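Local coordinates for beta-galactosidase (Trichoderma reesei, PDB 3OGV), which probably hydrolyses terminal non-reducing beta-D-galactose residues from beta-D-galactosides, as a glycoside hydrolase of family 35, at residues P49-V54 against I119-S124; V73-D78 against F95-F100; W290-C295 against S341-A346. All coordinates share one frame; numbering follows the deposited sequence.

Interaction 1 (P49-V54 against I119-S124); sequences PFRLPV and INAEVS. With PTQ (2-phenylethyl 1-thio-beta-D-galactopyranoside), chain E.
Both terminal nitrogens of R51 converge on a single backbone oxygen, that of A121: NH1 and NH2 each donate to A121 O over 2.9 Å, end-on, with the acceptor in the guanidinium plane and the donors in the carbonyl plane. The two loops joined here follow strands 38-47 and 110-116 of the TIM-barrel domain, and the second carries part of the galactose site. Because two donors share one acceptor, both bonds are bent, with an N-H...O angle of 141° at NH1. V123 CG1 lies over one face of the guanidinium, 3.5 Å from NH2, while Y342 makes a cation-pi contact with R51 and N329 accepts from NE. The same V123 methyl packs 3.7 Å from F50 CE1, whose ring also meets I119 CD1. With an alanine at R51, A121 O would lose both its guanidinium donors, and the type I' turn from N120 to V123 would probably be freer to shift. That turn presents three successive residues to the thiogalactoside: N120 ND2 donates to O4, the backbone N of A121 to O3, and E122, bent at chi2 (75°), receives two sugar hydroxyls. Its OE1, also hydrogen-bonded to Y342 OH, takes the ligand O5 hydroxyl, the one on C6, at 2.7 Å, and its OE2 takes the ligand O4 hydroxyl at the same distance.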
loop_
_atom_site.group_PDB
_atom_site.type_symbol
_atom_site.label_atom_id
_atom_site.label_comp_id
_atom_site.label_asym_id
_atom_site.label_seq_id
_atom_site.Cartn_x
_atom_site.Cartn_y
_atom_site.Cartn_z
ATOM N N PRO A 49 -1.176 4.961 6.803
ATOM C CA PRO A 49 -1.813 6.290 6.860
ATOM C C PRO A 49 -0.831 7.403 6.526
ATOM O O PRO A 49 -1.223 8.413 5.924
ATOM C CB PRO A 49 -2.299 6.407 8.335
ATOM C CG PRO A 49 -1.577 5.301 9.071
ATOM C CD PRO A 49 -1.339 4.145 8.044
ATOM N N PHE A 50 0.461 7.205 6.766
ATOM C CA PHE A 50 1.452 8.258 6.509
ATOM C C PHE A 50 1.663 8.433 5.029
ATOM O O PHE A 50 2.322 9.429 4.654
ATOM C CB PHE A 50 2.764 7.978 7.330
ATOM C CG PHE A 50 3.365 6.637 7.015
ATOM C CD1 PHE A 50 4.154 6.426 5.932
ATOM C CD2 PHE A 50 3.093 5.536 7.900
ATOM C CE1 PHE A 50 4.735 5.160 5.631
ATOM C CE2 PHE A 50 3.626 4.275 7.609
ATOM C CZ PHE A 50 4.412 4.068 6.502
ATOM N N ARG A 51 1.271 7.459 4.164
ATOM C CA ARG A 51 1.449 7.552 2.726
ATOM C C ARG A 51 0.197 8.271 2.066
ATOM O O ARG A 51 0.235 8.351 0.817
ATOM C CB ARG A 51 1.710 6.152 2.137
ATOM C CG ARG A 51 3.161 5.805 2.310
ATOM C CD ARG A 51 3.517 4.334 2.014
ATOM N NE ARG A 51 4.919 4.132 1.685
ATOM C CZ ARG A 51 5.668 3.091 2.027
ATOM N NH1 ARG A 51 5.244 2.182 2.946
ATOM N NH2 ARG A 51 6.887 3.017 1.512
ATOM N N LEU A 52 -0.737 8.746 2.843
ATOM C CA LEU A 52 -1.885 9.500 2.290
ATOM C C LEU A 52 -2.204 10.591 3.263
ATOM O O LEU A 52 -2.980 10.445 4.210
ATOM C CB LEU A 52 -3.098 8.582 2.057
ATOM C CG LEU A 52 -4.320 9.299 1.530
ATOM C CD1 LEU A 52 -4.083 9.973 0.217
ATOM C CD2 LEU A 52 -5.445 8.232 1.378
ATOM N N PRO A 53 -1.535 11.794 3.142
ATOM C CA PRO A 53 -1.643 12.862 4.142
ATOM C C PRO A 53 -2.845 13.744 3.877
ATOM O O PRO A 53 -2.793 14.992 3.899
ATOM C CB PRO A 53 -0.308 13.638 3.918
ATOM C CG PRO A 53 -0.073 13.522 2.420
ATOM C CD PRO A 53 -0.512 12.058 2.093
ATOM N N VAL A 54 -4.029 13.072 3.717
ATOM C CA VAL A 54 -5.326 13.780 3.443
ATOM C C VAL A 54 -6.311 13.018 4.364
ATOM O O VAL A 54 -6.871 12.010 3.934
ATOM C CB VAL A 54 -5.759 13.712 1.975
ATOM C CG1 VAL A 54 -7.134 14.416 1.819
ATOM C CG2 VAL A 54 -4.719 14.314 1.031
ATOM N N ILE A 119 9.838 -0.876 11.069
ATOM C CA ILE A 119 8.717 -1.357 10.218
ATOM C C ILE A 119 9.205 -1.829 8.854
ATOM O O ILE A 119 8.457 -2.549 8.160
ATOM C CB ILE A 119 7.598 -0.310 9.991
ATOM C CG1 ILE A 119 8.166 0.986 9.337
ATOM C CG2 ILE A 119 6.950 -0.052 11.321
ATOM C CD1 ILE A 119 7.080 1.990 8.822
ATOM N N ASN A 120 10.467 -1.520 8.409
ATOM C CA ASN A 120 10.962 -1.877 7.081
ATOM C C ASN A 120 10.158 -1.045 6.020
ATOM O O ASN A 120 10.354 0.179 5.909
ATOM C CB ASN A 120 11.004 -3.396 6.807
ATOM C CG ASN A 120 12.018 -3.761 5.814
ATOM O OD1 ASN A 120 13.250 -3.486 6.013
ATOM N ND2 ASN A 120 11.673 -4.391 4.677
ATOM N N ALA A 121 9.151 -1.690 5.321
ATOM C CA ALA A 121 8.046 -0.938 4.632
ATOM C C ALA A 121 8.544 -0.158 3.416
ATOM O O ALA A 121 7.739 0.658 2.891
ATOM C CB ALA A 121 7.295 -0.025 5.612
ATOM N N GLU A 122 9.786 -0.315 2.984
ATOM C CA GLU A 122 10.361 0.493 1.911
ATOM C C GLU A 122 10.323 1.973 2.300
ATOM O O GLU A 122 10.236 2.839 1.375
ATOM C CB GLU A 122 9.753 0.158 0.524
ATOM C CG GLU A 122 10.167 -1.209 0.033
ATOM C CD GLU A 122 9.458 -2.361 0.716
ATOM O OE1 GLU A 122 8.226 -2.432 0.672
ATOM O OE2 GLU A 122 10.145 -3.258 1.266
ATOM N N VAL A 123 10.399 2.321 3.566
ATOM C CA VAL A 123 10.457 3.712 4.021
ATOM C C VAL A 123 11.939 4.018 4.421
ATOM O O VAL A 123 12.711 3.142 4.723
ATOM C CB VAL A 123 9.516 4.117 5.119
ATOM C CG1 VAL A 123 8.007 3.805 4.728
ATOM C CG2 VAL A 123 9.853 3.469 6.480
ATOM N N SER A 124 12.229 5.305 4.404
ATOM C CA SER A 124 13.620 5.756 4.805
ATOM C C SER A 124 13.887 5.251 6.247
ATOM O O SER A 124 13.065 5.396 7.138
ATOM C CB SER A 124 13.579 7.270 4.865
ATOM O OG SER A 124 14.946 7.734 5.089
HETATM C C1 PTQ E . 8.227 -7.549 4.389
HETATM O O1 PTQ E . 8.613 -7.157 3.047
HETATM S S1 PTQ E . 9.497 -8.770 4.926
HETATM C C2 PTQ E . 8.184 -6.422 5.364
HETATM O O2 PTQ E . 7.716 -6.816 6.623
HETATM C C3 PTQ E . 7.407 -5.207 4.853
HETATM O O3 PTQ E . 7.618 -4.109 5.689
HETATM C C4 PTQ E . 7.763 -4.914 3.408
HETATM O O4 PTQ E . 9.134 -4.402 3.441
HETATM C C5 PTQ E . 7.690 -6.091 2.502
HETATM O O5 PTQ E . 7.367 -4.970 0.452
HETATM C C6 PTQ E . 8.183 -6.027 1.094
HETATM C C7 PTQ E . 9.271 -10.080 3.698
HETATM C C8 PTQ E . 10.378 -11.101 3.707
HETATM C C9 PTQ E . 10.191 -12.129 2.664
HETATM C C10 PTQ E . 10.724 -11.932 1.396
HETATM C C11 PTQ E . 10.468 -12.909 0.409
HETATM C C12 PTQ E . 9.681 -14.039 0.724
HETATM C C13 PTQ E . 9.150 -14.163 1.984
HETATM C C14 PTQ E . 9.349 -13.222 2.912
#

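Interaction 2 (V73-D78 against F95-F100); sequences VSFYVD and FSLEPF. With PTQ (2-phenylethyl 1-thio-beta-D-galactopyranoside), chain E.
F75 holds CG between its backbone N and carbonyl carbon (chi1 68°), whereas F100 swings CG anti to its own N (chi1 -172°), and these two settings bring the rings together in a T-shaped stack. The pair joins strand 72-76 of the TIM barrel to helix 98-107, part of the layer that wraps the barrel. F100 offers its edge to a face of F75, with centroids 5.2 Å apart and planes at 64°; the touching atom, F100 CE2, sits over the rim of that face, 3.7 Å from F75 CD1. F100 CZ also touches V73 CG1, two residues earlier on the strand. Three residues before F100, L97 CD1 touches both F75 CE2, at 4.1 Å, and V77 CG2. No hydrogen bond crosses this wholly apolar interface; Y58 and F62 extend the aromatic cluster around F100. S96 OG accepts from E98 N in a capping bond ahead of the helix. Y76, next along the strand from F75, serves the sugar instead: its OH accepts from the galactoside O3 hydroxyl at 2.8 Å.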
loop_
_atom_site.group_PDB
_atom_site.type_symbol
_atom_site.label_atom_id
_atom_site.label_comp_id
_atom_site.label_asym_id
_atom_site.label_seq_id
_atom_site.Cartn_x
_atom_site.Cartn_y
_atom_site.Cartn_z
ATOM N N VAL A 73 -8.151 -3.829 8.387
ATOM C CA VAL A 73 -6.970 -3.154 7.767
ATOM C C VAL A 73 -5.778 -3.280 8.758
ATOM O O VAL A 73 -5.975 -3.101 9.946
ATOM C CB VAL A 73 -7.355 -1.689 7.422
ATOM C CG1 VAL A 73 -6.094 -0.761 7.241
ATOM C CG2 VAL A 73 -8.186 -1.675 6.109
ATOM N N SER A 74 -4.667 -3.543 8.110
ATOM C CA SER A 74 -3.389 -3.550 8.837
ATOM C C SER A 74 -2.609 -2.300 8.490
ATOM O O SER A 74 -2.573 -1.944 7.303
ATOM C CB SER A 74 -2.674 -4.860 8.471
ATOM O OG SER A 74 -1.304 -4.865 8.902
ATOM N N PHE A 75 -1.949 -1.652 9.479
ATOM C CA PHE A 75 -1.216 -0.444 9.175
ATOM C C PHE A 75 0.055 -0.343 9.945
ATOM O O PHE A 75 0.143 -0.774 11.102
ATOM C CB PHE A 75 -2.077 0.819 9.489
ATOM C CG PHE A 75 -2.351 1.049 10.949
ATOM C CD1 PHE A 75 -3.385 0.422 11.639
ATOM C CD2 PHE A 75 -1.611 2.075 11.652
ATOM C CE1 PHE A 75 -3.632 0.666 12.980
ATOM C CE2 PHE A 75 -1.868 2.285 13.011
ATOM C CZ PHE A 75 -2.890 1.623 13.703
ATOM N N TYR A 76 1.062 0.225 9.302
ATOM C CA TYR A 76 2.300 0.702 9.976
ATOM C C TYR A 76 2.160 2.066 10.495
ATOM O O TYR A 76 1.411 2.930 9.947
ATOM C CB TYR A 76 3.496 0.605 9.033
ATOM C CG TYR A 76 4.050 -0.755 8.718
ATOM C CD1 TYR A 76 4.338 -1.716 9.754
ATOM C CD2 TYR A 76 4.467 -1.121 7.443
ATOM C CE1 TYR A 76 4.937 -2.938 9.423
ATOM C CE2 TYR A 76 5.059 -2.281 7.098
ATOM C CZ TYR A 76 5.291 -3.213 8.157
ATOM O OH TYR A 76 5.845 -4.402 7.787
ATOM N N VAL A 77 3.016 2.436 11.482
ATOM C CA VAL A 77 3.307 3.822 11.871
ATOM C C VAL A 77 4.807 4.047 11.660
ATOM O O VAL A 77 5.611 3.151 11.951
ATOM C CB VAL A 77 2.997 4.065 13.329
ATOM C CG1 VAL A 77 3.240 5.488 13.741
ATOM C CG2 VAL A 77 1.476 3.674 13.604
ATOM N N ASP A 78 5.160 5.164 10.987
ATOM C CA ASP A 78 6.586 5.506 10.656
ATOM C C ASP A 78 7.168 6.460 11.699
ATOM O O ASP A 78 6.838 7.669 11.789
ATOM C CB ASP A 78 6.588 6.118 9.275
ATOM C CG ASP A 78 7.970 6.426 8.781
ATOM O OD1 ASP A 78 8.996 6.241 9.481
ATOM O OD2 ASP A 78 8.083 6.810 7.552
ATOM N N PHE A 95 -0.385 14.123 10.737
ATOM C CA PHE A 95 0.295 12.998 11.365
ATOM C C PHE A 95 -0.570 12.376 12.502
ATOM O O PHE A 95 -0.107 11.348 13.052
ATOM C CB PHE A 95 1.668 13.460 11.898
ATOM C CG PHE A 95 2.590 13.885 10.789
ATOM C CD1 PHE A 95 3.090 13.026 9.912
ATOM C CD2 PHE A 95 2.831 15.271 10.613
ATOM C CE1 PHE A 95 3.900 13.431 8.812
ATOM C CE2 PHE A 95 3.600 15.697 9.471
ATOM C CZ PHE A 95 4.144 14.787 8.666
ATOM N N SER A 96 -1.735 12.889 12.790
ATOM C CA SER A 96 -2.585 12.277 13.783
ATOM C C SER A 96 -3.207 10.998 13.227
ATOM O O SER A 96 -3.645 10.951 12.064
ATOM C CB SER A 96 -3.710 13.224 14.090
ATOM O OG SER A 96 -4.622 12.642 15.018
ATOM N N LEU A 97 -3.268 9.973 14.063
ATOM C CA LEU A 97 -4.050 8.734 13.691
ATOM C C LEU A 97 -5.503 8.887 14.012
ATOM O O LEU A 97 -6.310 7.990 13.602
ATOM C CB LEU A 97 -3.482 7.506 14.395
ATOM C CG LEU A 97 -2.117 7.030 13.952
ATOM C CD1 LEU A 97 -1.622 5.943 14.870
ATOM C CD2 LEU A 97 -2.260 6.408 12.525
ATOM N N GLU A 98 -5.938 9.939 14.685
ATOM C CA GLU A 98 -7.372 10.003 15.139
ATOM C C GLU A 98 -8.337 9.923 13.932
ATOM O O GLU A 98 -9.323 9.179 14.003
ATOM C CB GLU A 98 -7.607 11.192 16.028
ATOM C CG GLU A 98 -6.798 11.060 17.358
ATOM C CD GLU A 98 -6.918 9.727 17.986
ATOM O OE1 GLU A 98 -8.115 9.169 18.094
ATOM O OE2 GLU A 98 -5.792 9.193 18.280
ATOM N N PRO A 99 -8.101 10.643 12.816
ATOM C CA PRO A 99 -9.038 10.495 11.707
ATOM C C PRO A 99 -8.972 9.167 11.056
ATOM O O PRO A 99 -10.007 8.739 10.447
ATOM C CB PRO A 99 -8.565 11.548 10.668
ATOM C CG PRO A 99 -7.800 12.580 11.582
ATOM C CD PRO A 99 -7.077 11.711 12.601
ATOM N N PHE A 100 -7.865 8.423 11.156
ATOM C CA PHE A 100 -7.731 7.113 10.603
ATOM C C PHE A 100 -8.606 6.143 11.458
ATOM O O PHE A 100 -9.392 5.346 10.910
ATOM C CB PHE A 100 -6.241 6.682 10.603
ATOM C CG PHE A 100 -5.962 5.394 9.871
ATOM C CD1 PHE A 100 -5.980 5.378 8.485
ATOM C CD2 PHE A 100 -5.653 4.220 10.557
ATOM C CE1 PHE A 100 -5.624 4.210 7.802
ATOM C CE2 PHE A 100 -5.348 3.058 9.859
ATOM C CZ PHE A 100 -5.274 3.106 8.502
HETATM C C1 PTQ E . 8.227 -7.549 4.389
HETATM O O1 PTQ E . 8.613 -7.157 3.047
HETATM S S1 PTQ E . 9.497 -8.770 4.926
HETATM C C2 PTQ E . 8.184 -6.422 5.364
HETATM O O2 PTQ E . 7.716 -6.816 6.623
HETATM C C3 PTQ E . 7.407 -5.207 4.853
HETATM O O3 PTQ E . 7.618 -4.109 5.689
HETATM C C4 PTQ E . 7.763 -4.914 3.408
HETATM O O4 PTQ E . 9.134 -4.402 3.441
HETATM C C5 PTQ E . 7.690 -6.091 2.502
HETATM O O5 PTQ E . 7.367 -4.970 0.452
HETATM C C6 PTQ E . 8.183 -6.027 1.094
HETATM C C7 PTQ E . 9.271 -10.080 3.698
HETATM C C8 PTQ E . 10.378 -11.101 3.707
HETATM C C9 PTQ E . 10.191 -12.129 2.664
HETATM C C10 PTQ E . 10.724 -11.932 1.396
HETATM C C11 PTQ E . 10.468 -12.909 0.409
HETATM C C12 PTQ E . 9.681 -14.039 0.724
HETATM C C13 PTQ E . 9.150 -14.163 1.984
HETATM C C14 PTQ E . 9.349 -13.222 2.912
#

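Interaction 3 (W290-C295 against S341-A346); sequences WGFEQC and SYDYGA. With MAN (alpha-D-mannopyranose), chain C; PTQ (2-phenylethyl 1-thio-beta-D-galactopyranoside), chain E.
Over the centre of one face of the F292 ring lies the backbone N of Y344, 3.3 Å above the plane, with D343 C beside it toward the rim. At the ring's edge are S341 CB and S341 O, the latter 3.2 Å from F292 CE2, and S341 OG approaches F292 CD2 at 3.3 Å. The phenyl group thus rests on backbone as much as on side chains. The indole of W290, on the same segment, has mannose O4 at its edge and in its plane, where NE1 donates to it over 3.1 Å. D343 runs past F292 in the opposite sense, the carboxylate turned 42° from the ring and OD2 near F292 CB. The loop beneath the ring is folded by two side-chain-to-backbone bonds, an ST turn in which S341 OG accepts from D343 N and an Asx turn in which D343 OD2 accepts from G345 N at 2.8 Å. A type I' turn runs from D343 to A346. This loop follows strand 318-321 of the TIM barrel, and F292 opens helix 292-298; C295, in the same helix, packs its CB on the backbone of Y344 and G345 and is joined by a disulfide to C246. D343 OD2 and S341 OG have further partners in R356 and E350. At G345 a side chain would press against C295 C, and the positive phi of 67° also suits glycine. From the same loop Y344 reaches the sugar site: its OH donates to the ligand O5, the hydroxyl on C6, which lies in the plane of its ring, at 2.7 Å.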
loop_
_atom_site.group_PDB
_atom_site.type_symbol
_atom_site.label_atom_id
_atom_site.label_comp_id
_atom_site.label_asym_id
_atom_site.label_seq_id
_atom_site.Cartn_x
_atom_site.Cartn_y
_atom_site.Cartn_z
ATOM N N TRP A 290 10.797 -1.481 -13.314
ATOM C CA TRP A 290 9.920 -1.872 -14.438
ATOM C C TRP A 290 8.648 -1.042 -14.469
ATOM O O TRP A 290 7.891 -1.127 -15.458
ATOM C CB TRP A 290 9.561 -3.406 -14.326
ATOM C CG TRP A 290 10.789 -4.196 -14.315
ATOM C CD1 TRP A 290 11.403 -4.802 -13.241
ATOM C CD2 TRP A 290 11.631 -4.418 -15.459
ATOM N NE1 TRP A 290 12.578 -5.396 -13.676
ATOM C CE2 TRP A 290 12.770 -5.128 -15.012
ATOM C CE3 TRP A 290 11.557 -4.019 -16.807
ATOM C CZ2 TRP A 290 13.842 -5.522 -15.907
ATOM C CZ3 TRP A 290 12.633 -4.401 -17.680
ATOM C CH2 TRP A 290 13.748 -5.116 -17.215
ATOM N N GLY A 291 8.343 -0.287 -13.398
ATOM C CA GLY A 291 7.096 0.422 -13.233
ATOM C C GLY A 291 6.014 -0.438 -12.574
ATOM O O GLY A 291 5.989 -1.669 -12.803
ATOM N N PHE A 292 5.151 0.189 -11.866
ATOM C CA PHE A 292 4.102 -0.574 -11.139
ATOM C C PHE A 292 3.002 -1.125 -12.001
ATOM O O PHE A 292 2.320 -2.060 -11.571
ATOM C CB PHE A 292 3.558 0.297 -10.013
ATOM C CG PHE A 292 4.516 0.480 -8.830
ATOM C CD1 PHE A 292 4.991 -0.623 -8.123
ATOM C CD2 PHE A 292 4.934 1.752 -8.436
ATOM C CE1 PHE A 292 5.844 -0.545 -7.015
ATOM C CE2 PHE A 292 5.821 1.884 -7.323
ATOM C CZ PHE A 292 6.256 0.739 -6.610
ATOM N N GLU A 293 2.842 -0.638 -13.233
ATOM C CA GLU A 293 1.908 -1.348 -14.126
ATOM C C GLU A 293 2.397 -2.722 -14.399
ATOM O O GLU A 293 1.604 -3.741 -14.348
ATOM C CB GLU A 293 1.772 -0.601 -15.450
ATOM C CG GLU A 293 0.456 -0.914 -16.039
ATOM C CD GLU A 293 -0.777 -0.417 -15.241
ATOM O OE1 GLU A 293 -0.903 0.335 -14.099
ATOM O OE2 GLU A 293 -1.728 -0.891 -15.759
ATOM N N GLN A 294 3.692 -2.932 -14.624
ATOM C CA GLN A 294 4.257 -4.220 -14.868
ATOM C C GLN A 294 4.199 -5.093 -13.547
ATOM O O GLN A 294 3.858 -6.300 -13.583
ATOM C CB GLN A 294 5.682 -4.134 -15.351
ATOM C CG GLN A 294 6.158 -5.354 -15.966
ATOM C CD GLN A 294 7.282 -5.162 -17.017
ATOM O OE1 GLN A 294 7.181 -4.369 -18.051
ATOM N NE2 GLN A 294 8.306 -5.917 -16.818
ATOM N N CYS A 295 4.344 -4.478 -12.334
ATOM C CA CYS A 295 4.153 -5.252 -11.121
ATOM C C CYS A 295 2.686 -5.745 -11.034
ATOM O O CYS A 295 2.461 -6.842 -10.529
ATOM C CB CYS A 295 4.505 -4.395 -9.911
ATOM S SG CYS A 295 6.276 -3.943 -9.877
ATOM N N SER A 341 6.609 6.806 -6.215
ATOM C CA SER A 341 5.329 6.051 -6.139
ATOM C C SER A 341 5.501 4.875 -5.178
ATOM O O SER A 341 6.496 4.174 -5.191
ATOM C CB SER A 341 5.122 5.564 -7.549
ATOM O OG SER A 341 3.871 4.798 -7.579
ATOM N N TYR A 342 4.394 4.587 -4.485
ATOM C CA TYR A 342 4.311 3.266 -3.768
ATOM C C TYR A 342 2.973 2.589 -4.243
ATOM O O TYR A 342 2.273 1.966 -3.465
ATOM C CB TYR A 342 4.340 3.426 -2.223
ATOM C CG TYR A 342 4.747 2.141 -1.528
ATOM C CD1 TYR A 342 5.915 1.511 -1.811
ATOM C CD2 TYR A 342 3.887 1.607 -0.524
ATOM C CE1 TYR A 342 6.359 0.345 -1.074
ATOM C CE2 TYR A 342 4.311 0.479 0.225
ATOM C CZ TYR A 342 5.482 -0.117 -0.086
ATOM O OH TYR A 342 5.907 -1.200 0.694
ATOM N N ASP A 343 2.663 2.715 -5.545
ATOM C CA ASP A 343 1.414 2.038 -6.019
ATOM C C ASP A 343 1.481 0.550 -5.757
ATOM O O ASP A 343 0.417 -0.026 -5.431
ATOM C CB ASP A 343 1.296 2.337 -7.533
ATOM C CG ASP A 343 0.096 1.513 -8.193
ATOM O OD1 ASP A 343 -0.969 2.191 -8.261
ATOM O OD2 ASP A 343 0.346 0.396 -8.555
ATOM N N TYR A 344 2.635 -0.034 -5.812
ATOM C CA TYR A 344 2.861 -1.419 -5.423
ATOM C C TYR A 344 2.187 -2.439 -6.394
ATOM O O TYR A 344 2.359 -3.611 -6.236
ATOM C CB TYR A 344 2.382 -1.724 -3.961
ATOM C CG TYR A 344 3.195 -2.783 -3.257
ATOM C CD1 TYR A 344 4.434 -2.448 -2.638
ATOM C CD2 TYR A 344 2.713 -4.095 -3.121
ATOM C CE1 TYR A 344 5.160 -3.424 -1.931
ATOM C CE2 TYR A 344 3.435 -5.067 -2.421
ATOM C CZ TYR A 344 4.649 -4.739 -1.881
ATOM O OH TYR A 344 5.339 -5.709 -1.224
ATOM N N GLY A 345 1.572 -1.936 -7.507
ATOM C CA GLY A 345 0.761 -2.890 -8.319
ATOM C C GLY A 345 -0.485 -3.354 -7.519
ATOM O O GLY A 345 -1.045 -4.403 -7.943
ATOM N N ALA A 346 -0.883 -2.667 -6.510
ATOM C CA ALA A 346 -1.946 -3.169 -5.552
ATOM C C ALA A 346 -3.341 -3.182 -6.203
ATOM O O ALA A 346 -3.605 -2.520 -7.242
ATOM C CB ALA A 346 -1.963 -2.344 -4.291
HETATM C C1 MAN C . 18.968 -5.029 -11.756
HETATM C C2 MAN C . 18.600 -6.236 -10.838
HETATM C C3 MAN C . 17.421 -6.935 -11.541
HETATM C C4 MAN C . 16.274 -5.974 -11.937
HETATM C C5 MAN C . 16.769 -4.782 -12.749
HETATM C C6 MAN C . 15.757 -3.640 -12.815
HETATM O O2 MAN C . 18.072 -5.700 -9.609
HETATM O O3 MAN C . 17.005 -8.007 -10.704
HETATM O O4 MAN C . 15.264 -6.628 -12.710
HETATM O O5 MAN C . 17.881 -4.133 -12.036
HETATM O O6 MAN C . 15.214 -3.171 -11.547
HETATM C C1 PTQ E . 8.227 -7.549 4.389
HETATM O O1 PTQ E . 8.613 -7.157 3.047
HETATM S S1 PTQ E . 9.497 -8.770 4.926
HETATM C C2 PTQ E . 8.184 -6.422 5.364
HETATM O O2 PTQ E . 7.716 -6.816 6.623
HETATM C C3 PTQ E . 7.407 -5.207 4.853
HETATM O O3 PTQ E . 7.618 -4.109 5.689
HETATM C C4 PTQ E . 7.763 -4.914 3.408
HETATM O O4 PTQ E . 9.134 -4.402 3.441
HETATM C C5 PTQ E . 7.690 -6.091 2.502
HETATM O O5 PTQ E . 7.367 -4.970 0.452
HETATM C C6 PTQ E . 8.183 -6.027 1.094
HETATM C C7 PTQ E . 9.271 -10.080 3.698
HETATM C C8 PTQ E . 10.378 -11.101 3.707
HETATM C C9 PTQ E . 10.191 -12.129 2.664
HETATM C C10 PTQ E . 10.724 -11.932 1.396
HETATM C C11 PTQ E . 10.468 -12.909 0.409
HETATM C C12 PTQ E . 9.681 -14.039 0.724
HETATM C C13 PTQ E . 9.150 -14.163 1.984
HETATM C C14 PTQ E . 9.349 -13.222 2.912
#

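All three contacts are buried within the TIM-barrel domain, and each holds at least one residue hydrogen-bonded to the thiogalactoside. Interactions 1 and 2 touch, since Y76 packs against I119 and A121; interaction 2 is nested inside the loop that interaction 1 closes. Interaction 3 comes later in sequence and meets interaction 1 through Y342, which stands beside R51 and is hydrogen-bonded to E122, while interactions 2 and 3 remain about 7 Å apart at their nearest atoms. The chemistry follows position. Strand meets helix in interaction 2 through hydrocarbon and rings alone, two loops in interaction 1 are joined by a charged group gripping a carbonyl, and helix against loop in interaction 3 sets a ring on backbone.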